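Local structure of GTP cyclohydrolase 1 type 2 homolog (1NMO) at residues A[123-131]-A[178-187]; A[152-162]-A[203-214]. The protein binds two metal ions, modelled as iron, within a ring-shaped hexamer, and may take part in degrading radiation-damaged nucleotides. All coordinates share one frame; numbering follows the deposited sequence.

Interaction 1: A[123-131]-A[178-187]; sequences EIEPLVPWG and FIDSAARFGV
Phe185 holds its ring trans to the main-chain nitrogen (chi1 -174°), which carries it off helix 179-185 toward Ile124, whose CG1 lies anti to the carbonyl carbon (chi1 -62°), a setting that places it over the ring face. The helix packs here against a classic beta bulge, in which Ile124 and Glu125 both face Val128 where strand 128-137 begins. Ile124 CG1 makes a CH-pi contact 3.8 Å from the centroid of the Phe185 ring, and its CD1 runs on toward Ala182 CB. Beyond Ile124, the far rim of Phe185 meets Trp130: the planes of the phenyl and the five-membered ring lie oblique at 41°, with Phe185 CZ 3.3 Å from Trp130 NE1 and over one indole face. A second CH-pi contact forms just before the start of the helix, where Val128 CG2 sits over one face of the Phe178 ring. Leu127, in the type I turn from Glu125 to Val128, adds a loose touch to Phe178 and also packs against the metal ligand Asp101 of helix 98-102. The Glu125 carboxylate approaches Phe178 too, its OE1 3.1 Å from Phe178 CE1.

Interaction 2: A[152-162]-A[203-214]; sequences RKPLWCGDTGP and AREQGLHFYAAG
Trp156 and Tyr211 run alongside each other, with their near-parallel rings (11°) displaced until little of one covers the other; Trp156 CD1 comes within 3.2 Å of Tyr211 CZ. Trp156 CG, trans to its main-chain N (chi1 162°), sets the indole there and brings NE1 to His209. Pro154 CG adds an apolar touch at the edge of the tyrosine ring, whose hydroxyl is hydrogen-bonded to the Gly139 carbonyl. Leu155 CB meets Ala212 CB on the sheet face that also carries Cys157 and Phe210, and Cys157 SG rests against Ala203 and the CG of Arg204. These side chains project from two antiparallel strands, 155-157 forming the outermost strand in this chain of a six-stranded mixed sheet, beside 209-212. Leu155-Ala212 and Cys157-Phe210 are hydrogen-bonded pairs, flanking the non-hydrogen-bonded pair Trp156-Tyr211. At the start of strand 209-212, His209 is gripped at both nitrogens. Its ND1 accepts from Trp156 NE1 at 2.9 Å, the donor lying 21° out of the imidazole plane, while NE2 donates to Pro162 O at 2.8 Å. The two bonds fix the ring's rotation, and Gly161 CA covers one of its faces. Within the turn from Gly158 to Gly161, Thr160 OG1 donates to Arg204 O (2.7 Å) near the end of helix 197-205, and a water joins Thr160 N to Leu208 O. Arg204 NH1 is hydrogen-bonded to Pro244 O of a second subunit. At the other end, a water bridges Arg152 O and Ala213 O, and the Arg152 guanidinium, hydrogen-bonded through NH2 to Pro246 O, lays one face over Gly214 CA.

Both interactions reach the same six-stranded mixed sheet, but by different means. Interaction 1 is a surface contact in which a helix is held to a bulged strand start mainly by aliphatic groups on aromatic faces. Interaction 2 is partly buried and pairs two strands edge to edge, so main-chain bonds carry it, supplemented by side-chain bonds at the histidine and threonine. The two touch where Val187 packs on Leu208 and Ile179 reaches the backbone of Ala203, and their segments alternate along the chain. The side chain of Leu127 in interaction 1 lies about 7 Å from a bound iron, whereas Gly214 in interaction 2 immediately precedes the metal ligand His215.

Interaction 1: A[123-131]-A[178-187]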
loop_
_atom_site.group_PDB
_atom_site.type_symbol
_atom_site.label_atom_id
_atom_site.label_comp_id
_atom_site.label_asym_id
_atom_site.label_seq_id
_atom_site.Cartn_x
_atom_site.Cartn_y
_atom_site.Cartn_z
ATOM N N GLU A 123 -44.961 2.394 11.315
ATOM C CA GLU A 123 -44.261 3.332 10.476
ATOM C C GLU A 123 -44.396 4.666 11.150
ATOM O O GLU A 123 -45.355 4.934 11.872
ATOM C CB GLU A 123 -44.742 3.316 9.016
ATOM C CG GLU A 123 -45.961 4.066 8.635
ATOM C CD GLU A 123 -45.905 4.487 7.157
ATOM O OE1 GLU A 123 -45.625 3.655 6.264
ATOM O OE2 GLU A 123 -46.144 5.682 6.861
ATOM N N ILE A 124 -43.358 5.454 11.038
ATOM C CA ILE A 124 -43.325 6.767 11.631
ATOM C C ILE A 124 -43.890 7.759 10.587
ATOM O O ILE A 124 -44.568 8.731 10.919
ATOM C CB ILE A 124 -41.834 7.132 11.934
ATOM C CG1 ILE A 124 -41.227 6.159 12.941
ATOM C CG2 ILE A 124 -41.734 8.545 12.439
ATOM C CD1 ILE A 124 -39.792 6.553 13.341
ATOM N N GLU A 125 -43.582 7.514 9.323
ATOM C CA GLU A 125 -44.002 8.350 8.202
ATOM C C GLU A 125 -43.973 7.402 7.014
ATOM O O GLU A 125 -43.380 6.312 7.066
ATOM C CB GLU A 125 -42.962 9.387 7.910
ATOM C CG GLU A 125 -43.088 10.600 8.744
ATOM C CD GLU A 125 -41.864 11.527 8.513
ATOM O OE1 GLU A 125 -41.445 11.669 7.357
ATOM O OE2 GLU A 125 -41.340 12.127 9.471
ATOM N N PRO A 126 -44.567 7.806 5.894
ATOM C CA PRO A 126 -44.595 6.961 4.708
ATOM C C PRO A 126 -43.306 6.138 4.322
ATOM O O PRO A 126 -43.336 4.860 4.120
ATOM C CB PRO A 126 -45.064 7.973 3.623
ATOM C CG PRO A 126 -46.134 8.746 4.342
ATOM C CD PRO A 126 -45.303 9.065 5.663
ATOM N N LEU A 127 -42.163 6.776 4.194
ATOM C CA LEU A 127 -41.047 5.907 3.818
ATOM C C LEU A 127 -40.118 5.574 4.975
ATOM O O LEU A 127 -38.923 5.260 4.739
ATOM C CB LEU A 127 -40.220 6.634 2.774
ATOM C CG LEU A 127 -41.002 6.902 1.471
ATOM C CD1 LEU A 127 -40.351 8.085 0.736
ATOM C CD2 LEU A 127 -40.983 5.588 0.576
ATOM N N VAL A 128 -40.659 5.632 6.206
ATOM C CA VAL A 128 -39.874 5.434 7.393
ATOM C C VAL A 128 -40.468 4.486 8.381
ATOM O O VAL A 128 -41.140 4.915 9.294
ATOM C CB VAL A 128 -39.700 6.779 8.127
ATOM C CG1 VAL A 128 -38.642 6.662 9.159
ATOM C CG2 VAL A 128 -39.304 7.831 7.163
ATOM N N PRO A 129 -40.221 3.176 8.247
ATOM C CA PRO A 129 -40.762 2.183 9.183
ATOM C C PRO A 129 -39.950 2.181 10.430
ATOM O O PRO A 129 -38.856 2.777 10.437
ATOM C CB PRO A 129 -40.609 0.877 8.425
ATOM C CG PRO A 129 -39.402 1.171 7.550
ATOM C CD PRO A 129 -39.725 2.538 7.024
ATOM N N TRP A 130 -40.488 1.600 11.514
ATOM C CA TRP A 130 -39.681 1.484 12.735
ATOM C C TRP A 130 -39.927 0.086 13.288
ATOM O O TRP A 130 -40.858 -0.587 12.880
ATOM C CB TRP A 130 -40.049 2.514 13.817
ATOM C CG TRP A 130 -41.423 2.280 14.488
ATOM C CD1 TRP A 130 -42.628 2.832 14.113
ATOM C CD2 TRP A 130 -41.699 1.476 15.652
ATOM N NE1 TRP A 130 -43.629 2.419 14.966
ATOM C CE2 TRP A 130 -43.084 1.597 15.926
ATOM C CE3 TRP A 130 -40.907 0.665 16.502
ATOM C CZ2 TRP A 130 -43.702 0.952 17.022
ATOM C CZ3 TRP A 130 -41.557 0.003 17.634
ATOM C CH2 TRP A 130 -42.913 0.168 17.860
ATOM N N GLY A 131 -39.068 -0.363 14.174
ATOM C CA GLY A 131 -39.278 -1.664 14.787
ATOM C C GLY A 131 -38.137 -1.961 15.752
ATOM O O GLY A 131 -37.464 -1.014 16.223
ATOM N N PHE A 178 -34.510 12.117 7.211
ATOM C CA PHE A 178 -35.614 11.648 8.047
ATOM C C PHE A 178 -35.117 11.390 9.446
ATOM O O PHE A 178 -35.861 10.977 10.320
ATOM C CB PHE A 178 -36.178 10.354 7.461
ATOM C CG PHE A 178 -37.053 10.572 6.261
ATOM C CD1 PHE A 178 -38.217 11.372 6.371
ATOM C CD2 PHE A 178 -36.773 9.938 5.042
ATOM C CE1 PHE A 178 -39.077 11.530 5.289
ATOM C CE2 PHE A 178 -37.624 10.084 3.945
ATOM C CZ PHE A 178 -38.763 10.858 4.034
ATOM N N ILE A 179 -33.835 11.613 9.675
ATOM C CA ILE A 179 -33.359 11.366 10.990
ATOM C C ILE A 179 -34.021 12.157 12.127
ATOM O O ILE A 179 -34.206 11.619 13.252
ATOM C CB ILE A 179 -31.836 11.557 11.061
ATOM C CG1 ILE A 179 -31.355 11.119 12.454
ATOM C CG2 ILE A 179 -31.430 13.039 10.770
ATOM C CD1 ILE A 179 -29.763 10.906 12.572
ATOM N N ASP A 180 -34.399 13.417 11.885
ATOM C CA ASP A 180 -34.959 14.187 12.985
ATOM C C ASP A 180 -36.345 13.679 13.320
ATOM O O ASP A 180 -36.681 13.501 14.505
ATOM C CB ASP A 180 -35.051 15.643 12.660
ATOM C CG ASP A 180 -33.700 16.324 12.606
ATOM O OD1 ASP A 180 -32.690 15.816 13.180
ATOM O OD2 ASP A 180 -33.691 17.410 11.960
ATOM N N SER A 181 -37.145 13.424 12.291
ATOM C CA SER A 181 -38.446 12.944 12.588
ATOM C C SER A 181 -38.334 11.573 13.313
ATOM O O SER A 181 -39.190 11.252 14.135
ATOM C CB SER A 181 -39.262 12.880 11.310
ATOM O OG SER A 181 -39.486 11.535 11.031
ATOM N N ALA A 182 -37.305 10.761 13.058
ATOM C CA ALA A 182 -37.216 9.488 13.804
ATOM C C ALA A 182 -36.837 9.790 15.209
ATOM O O ALA A 182 -37.304 9.152 16.089
ATOM C CB ALA A 182 -36.190 8.557 13.209
ATOM N N ALA A 183 -35.936 10.735 15.455
ATOM C CA ALA A 183 -35.569 11.057 16.839
ATOM C C ALA A 183 -36.812 11.476 17.706
ATOM O O ALA A 183 -36.969 11.108 18.883
ATOM C CB ALA A 183 -34.515 12.207 16.838
ATOM N N ARG A 184 -37.649 12.325 17.128
ATOM C CA ARG A 184 -38.845 12.801 17.784
ATOM C C ARG A 184 -39.668 11.558 18.140
ATOM O O ARG A 184 -40.070 11.396 19.273
ATOM C CB ARG A 184 -39.624 13.674 16.811
ATOM C CG ARG A 184 -40.243 14.928 17.386
ATOM C CD ARG A 184 -39.592 16.095 16.710
ATOM N NE ARG A 184 -39.862 16.067 15.257
ATOM C CZ ARG A 184 -38.980 16.434 14.309
ATOM N NH1 ARG A 184 -37.748 16.845 14.683
ATOM N NH2 ARG A 184 -39.324 16.428 12.998
ATOM N N PHE A 185 -39.877 10.654 17.187
ATOM C CA PHE A 185 -40.651 9.444 17.440
ATOM C C PHE A 185 -40.110 8.651 18.627
ATOM O O PHE A 185 -40.891 8.183 19.484
ATOM C CB PHE A 185 -40.670 8.581 16.194
ATOM C CG PHE A 185 -41.552 7.387 16.318
ATOM C CD1 PHE A 185 -42.926 7.502 16.106
ATOM C CD2 PHE A 185 -41.024 6.188 16.731
ATOM C CE1 PHE A 185 -43.776 6.419 16.321
ATOM C CE2 PHE A 185 -41.826 5.098 16.954
ATOM C CZ PHE A 185 -43.220 5.201 16.755
ATOM N N GLY A 186 -38.776 8.528 18.697
ATOM C CA GLY A 186 -38.094 7.823 19.778
ATOM C C GLY A 186 -37.484 6.520 19.290
ATOM O O GLY A 186 -38.149 5.464 19.196
ATOM N N VAL A 187 -36.215 6.538 18.930
ATOM C CA VAL A 187 -35.618 5.273 18.527
ATOM C C VAL A 187 -34.215 5.259 19.125
ATOM O O VAL A 187 -33.762 6.288 19.589
ATOM C CB VAL A 187 -35.521 5.194 17.008
ATOM C CG1 VAL A 187 -36.935 5.163 16.398
ATOM C CG2 VAL A 187 -34.705 6.469 16.476
#

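Interaction 2: A[152-162]-A[203-214]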
loop_
_atom_site.group_PDB
_atom_site.type_symbol
_atom_site.label_atom_id
_atom_site.label_comp_id
_atom_site.label_asym_id
_atom_site.label_seq_id
_atom_site.Cartn_x
_atom_site.Cartn_y
_atom_site.Cartn_z
ATOM N N ARG A 152 -20.469 -4.324 3.156
ATOM C CA ARG A 152 -19.931 -2.956 3.057
ATOM C C ARG A 152 -19.855 -2.348 4.429
ATOM O O ARG A 152 -20.792 -2.454 5.176
ATOM C CB ARG A 152 -20.877 -2.063 2.184
ATOM C CG ARG A 152 -20.499 -0.513 2.136
ATOM C CD ARG A 152 -21.470 0.276 1.267
ATOM N NE ARG A 152 -21.045 1.640 0.966
ATOM C CZ ARG A 152 -21.294 2.702 1.731
ATOM N NH1 ARG A 152 -21.972 2.557 2.852
ATOM N NH2 ARG A 152 -20.862 3.924 1.361
ATOM N N LYS A 153 -18.747 -1.689 4.773
ATOM C CA LYS A 153 -18.607 -1.048 6.116
ATOM C C LYS A 153 -19.452 0.218 6.238
ATOM O O LYS A 153 -19.256 1.194 5.501
ATOM C CB LYS A 153 -17.129 -0.682 6.371
ATOM C CG LYS A 153 -16.812 -0.153 7.812
ATOM C CD LYS A 153 -15.319 0.171 7.967
ATOM C CE LYS A 153 -14.922 0.573 9.394
ATOM N NZ LYS A 153 -15.658 1.852 9.789
ATOM N N PRO A 154 -20.375 0.269 7.199
ATOM C CA PRO A 154 -21.103 1.538 7.190
ATOM C C PRO A 154 -20.424 2.644 8.003
ATOM O O PRO A 154 -19.552 2.409 8.868
ATOM C CB PRO A 154 -22.424 1.142 7.852
ATOM C CG PRO A 154 -21.836 0.352 9.039
ATOM C CD PRO A 154 -20.901 -0.619 8.268
ATOM N N LEU A 155 -20.859 3.872 7.751
ATOM C CA LEU A 155 -20.373 4.996 8.555
ATOM C C LEU A 155 -21.223 4.878 9.812
ATOM O O LEU A 155 -22.442 4.835 9.712
ATOM C CB LEU A 155 -20.698 6.346 7.903
ATOM C CG LEU A 155 -20.744 7.535 8.900
ATOM C CD1 LEU A 155 -19.498 7.426 9.761
ATOM C CD2 LEU A 155 -20.693 8.891 8.200
ATOM N N TRP A 156 -20.617 4.806 10.994
ATOM C CA TRP A 156 -21.424 4.733 12.227
ATOM C C TRP A 156 -21.055 5.877 13.177
ATOM O O TRP A 156 -19.881 6.108 13.481
ATOM C CB TRP A 156 -21.248 3.395 12.924
ATOM C CG TRP A 156 -21.684 3.346 14.437
ATOM C CD1 TRP A 156 -22.907 3.697 14.962
ATOM C CD2 TRP A 156 -20.872 2.967 15.564
ATOM N NE1 TRP A 156 -22.886 3.572 16.340
ATOM C CE2 TRP A 156 -21.657 3.124 16.727
ATOM C CE3 TRP A 156 -19.553 2.505 15.700
ATOM C CZ2 TRP A 156 -21.175 2.836 18.008
ATOM C CZ3 TRP A 156 -19.080 2.222 16.985
ATOM C CH2 TRP A 156 -19.886 2.386 18.105
ATOM N N CYS A 157 -22.065 6.627 13.600
ATOM C CA CYS A 157 -21.816 7.696 14.506
ATOM C C CYS A 157 -22.680 7.402 15.716
ATOM O O CYS A 157 -23.898 7.600 15.676
ATOM C CB CYS A 157 -22.182 9.035 13.859
ATOM S SG CYS A 157 -22.067 10.449 15.009
ATOM N N GLY A 158 -22.057 6.939 16.799
ATOM C CA GLY A 158 -22.866 6.605 17.983
ATOM C C GLY A 158 -22.372 7.060 19.346
ATOM O O GLY A 158 -22.825 6.586 20.400
ATOM N N ASP A 159 -21.451 8.006 19.318
ATOM C CA ASP A 159 -20.868 8.616 20.516
ATOM C C ASP A 159 -21.936 8.954 21.580
ATOM O O ASP A 159 -21.689 8.784 22.763
ATOM C CB ASP A 159 -20.134 9.907 20.135
ATOM C CG ASP A 159 -19.177 9.747 18.925
ATOM O OD1 ASP A 159 -18.139 8.985 19.122
ATOM O OD2 ASP A 159 -19.492 10.403 17.839
ATOM N N THR A 160 -23.129 9.412 21.191
ATOM C CA THR A 160 -24.127 9.712 22.237
ATOM C C THR A 160 -25.362 8.837 22.208
ATOM O O THR A 160 -26.440 9.219 22.733
ATOM C CB THR A 160 -24.560 11.188 22.181
ATOM O OG1 THR A 160 -25.341 11.415 20.995
ATOM C CG2 THR A 160 -23.281 12.130 22.108
ATOM N N GLY A 161 -25.227 7.660 21.600
ATOM C CA GLY A 161 -26.389 6.778 21.512
ATOM C C GLY A 161 -26.474 5.837 22.702
ATOM O O GLY A 161 -25.452 5.647 23.376
ATOM N N PRO A 162 -27.645 5.201 22.962
ATOM C CA PRO A 162 -27.865 4.271 24.085
ATOM C C PRO A 162 -26.717 3.243 24.127
ATOM O O PRO A 162 -25.948 3.178 23.164
ATOM C CB PRO A 162 -29.241 3.629 23.745
ATOM C CG PRO A 162 -29.911 4.624 22.837
ATOM C CD PRO A 162 -28.805 5.235 22.038
ATOM N N ALA A 203 -27.514 13.155 14.904
ATOM C CA ALA A 203 -27.209 11.912 15.609
ATOM C C ALA A 203 -26.696 12.224 16.977
ATOM O O ALA A 203 -27.181 11.665 18.009
ATOM C CB ALA A 203 -26.149 11.133 14.859
ATOM N N ARG A 204 -25.718 13.140 16.988
ATOM C CA ARG A 204 -25.080 13.561 18.215
ATOM C C ARG A 204 -26.001 14.292 19.224
ATOM O O ARG A 204 -26.032 13.933 20.394
ATOM C CB ARG A 204 -23.877 14.484 17.896
ATOM C CG ARG A 204 -22.635 13.767 17.379
ATOM C CD ARG A 204 -21.553 14.822 16.867
ATOM N NE ARG A 204 -20.363 14.147 16.295
ATOM C CZ ARG A 204 -19.378 14.818 15.681
ATOM N NH1 ARG A 204 -19.462 16.153 15.571
ATOM N NH2 ARG A 204 -18.277 14.183 15.205
ATOM N N GLU A 205 -26.718 15.311 18.755
ATOM C CA GLU A 205 -27.545 16.139 19.615
ATOM C C GLU A 205 -28.840 15.541 20.115
ATOM O O GLU A 205 -29.438 16.033 21.086
ATOM C CB GLU A 205 -27.774 17.480 18.925
ATOM C CG GLU A 205 -26.476 18.353 18.995
ATOM C CD GLU A 205 -26.603 19.675 18.173
ATOM O OE1 GLU A 205 -27.650 20.372 18.228
ATOM O OE2 GLU A 205 -25.662 20.032 17.431
ATOM N N GLN A 206 -29.267 14.460 19.474
ATOM C CA GLN A 206 -30.486 13.781 19.903
ATOM C C GLN A 206 -30.173 12.405 20.485
ATOM O O GLN A 206 -31.092 11.659 20.795
ATOM C CB GLN A 206 -31.532 13.725 18.762
ATOM C CG GLN A 206 -32.140 15.132 18.452
ATOM C CD GLN A 206 -32.868 15.249 17.055
ATOM O OE1 GLN A 206 -32.507 14.567 16.068
ATOM N NE2 GLN A 206 -33.848 16.161 16.963
ATOM N N GLY A 207 -28.888 12.066 20.659
ATOM C CA GLY A 207 -28.560 10.776 21.278
ATOM C C GLY A 207 -28.929 9.434 20.609
ATOM O O GLY A 207 -29.317 8.455 21.265
ATOM N N LEU A 208 -28.824 9.331 19.283
ATOM C CA LEU A 208 -29.106 8.035 18.693
ATOM C C LEU A 208 -27.915 7.605 17.824
ATOM O O LEU A 208 -27.083 8.420 17.438
ATOM C CB LEU A 208 -30.393 8.038 17.890
ATOM C CG LEU A 208 -30.426 8.982 16.708
ATOM C CD1 LEU A 208 -31.660 8.722 15.820
ATOM C CD2 LEU A 208 -30.512 10.346 17.239
ATOM N N HIS A 209 -27.816 6.296 17.620
ATOM C CA HIS A 209 -26.800 5.703 16.814
ATOM C C HIS A 209 -27.234 5.951 15.388
ATOM O O HIS A 209 -28.396 5.673 15.058
ATOM C CB HIS A 209 -26.760 4.184 17.046
ATOM C CG HIS A 209 -26.141 3.787 18.348
ATOM N ND1 HIS A 209 -24.780 3.850 18.570
ATOM C CD2 HIS A 209 -26.705 3.384 19.520
ATOM C CE1 HIS A 209 -24.522 3.516 19.832
ATOM N NE2 HIS A 209 -25.673 3.229 20.428
ATOM N N PHE A 210 -26.322 6.424 14.527
ATOM C CA PHE A 210 -26.688 6.652 13.132
ATOM C C PHE A 210 -25.748 5.832 12.246
ATOM O O PHE A 210 -24.567 5.782 12.544
ATOM C CB PHE A 210 -26.596 8.152 12.740
ATOM C CG PHE A 210 -26.615 8.345 11.292
ATOM C CD1 PHE A 210 -27.782 8.129 10.570
ATOM C CD2 PHE A 210 -25.445 8.632 10.604
ATOM C CE1 PHE A 210 -27.812 8.194 9.167
ATOM C CE2 PHE A 210 -25.459 8.696 9.196
ATOM C CZ PHE A 210 -26.655 8.472 8.488
ATOM N N TYR A 211 -26.272 5.209 11.197
ATOM C CA TYR A 211 -25.513 4.371 10.256
ATOM C C TYR A 211 -25.860 4.850 8.846
ATOM O O TYR A 211 -27.060 4.999 8.539
ATOM C CB TYR A 211 -25.954 2.887 10.307
ATOM C CG TYR A 211 -25.786 2.309 11.664
ATOM C CD1 TYR A 211 -26.676 2.589 12.661
ATOM C CD2 TYR A 211 -24.616 1.620 11.978
ATOM C CE1 TYR A 211 -26.384 2.213 13.988
ATOM C CE2 TYR A 211 -24.319 1.223 13.251
ATOM C CZ TYR A 211 -25.197 1.524 14.274
ATOM O OH TYR A 211 -24.836 1.134 15.587
ATOM N N ALA A 212 -24.836 5.086 7.995
ATOM C CA ALA A 212 -25.098 5.503 6.604
ATOM C C ALA A 212 -24.594 4.223 5.997
ATOM O O ALA A 212 -23.386 4.043 5.896
ATOM C CB ALA A 212 -24.228 6.666 6.226
ATOM N N ALA A 213 -25.494 3.304 5.620
ATOM C CA ALA A 213 -25.044 1.984 5.191
ATOM C C ALA A 213 -24.789 1.827 3.741
ATOM O O ALA A 213 -24.515 0.702 3.297
ATOM C CB ALA A 213 -26.007 0.936 5.651
ATOM N N GLY A 214 -24.868 2.945 3.001
ATOM C CA GLY A 214 -24.639 2.906 1.564
ATOM C C GLY A 214 -25.906 3.028 0.752
ATOM O O GLY A 214 -26.874 2.346 1.030
HETATM O O HOH W 1 -22.631 -0.136 4.742
HETATM O O HOH W 2 -24.518 9.631 18.665
#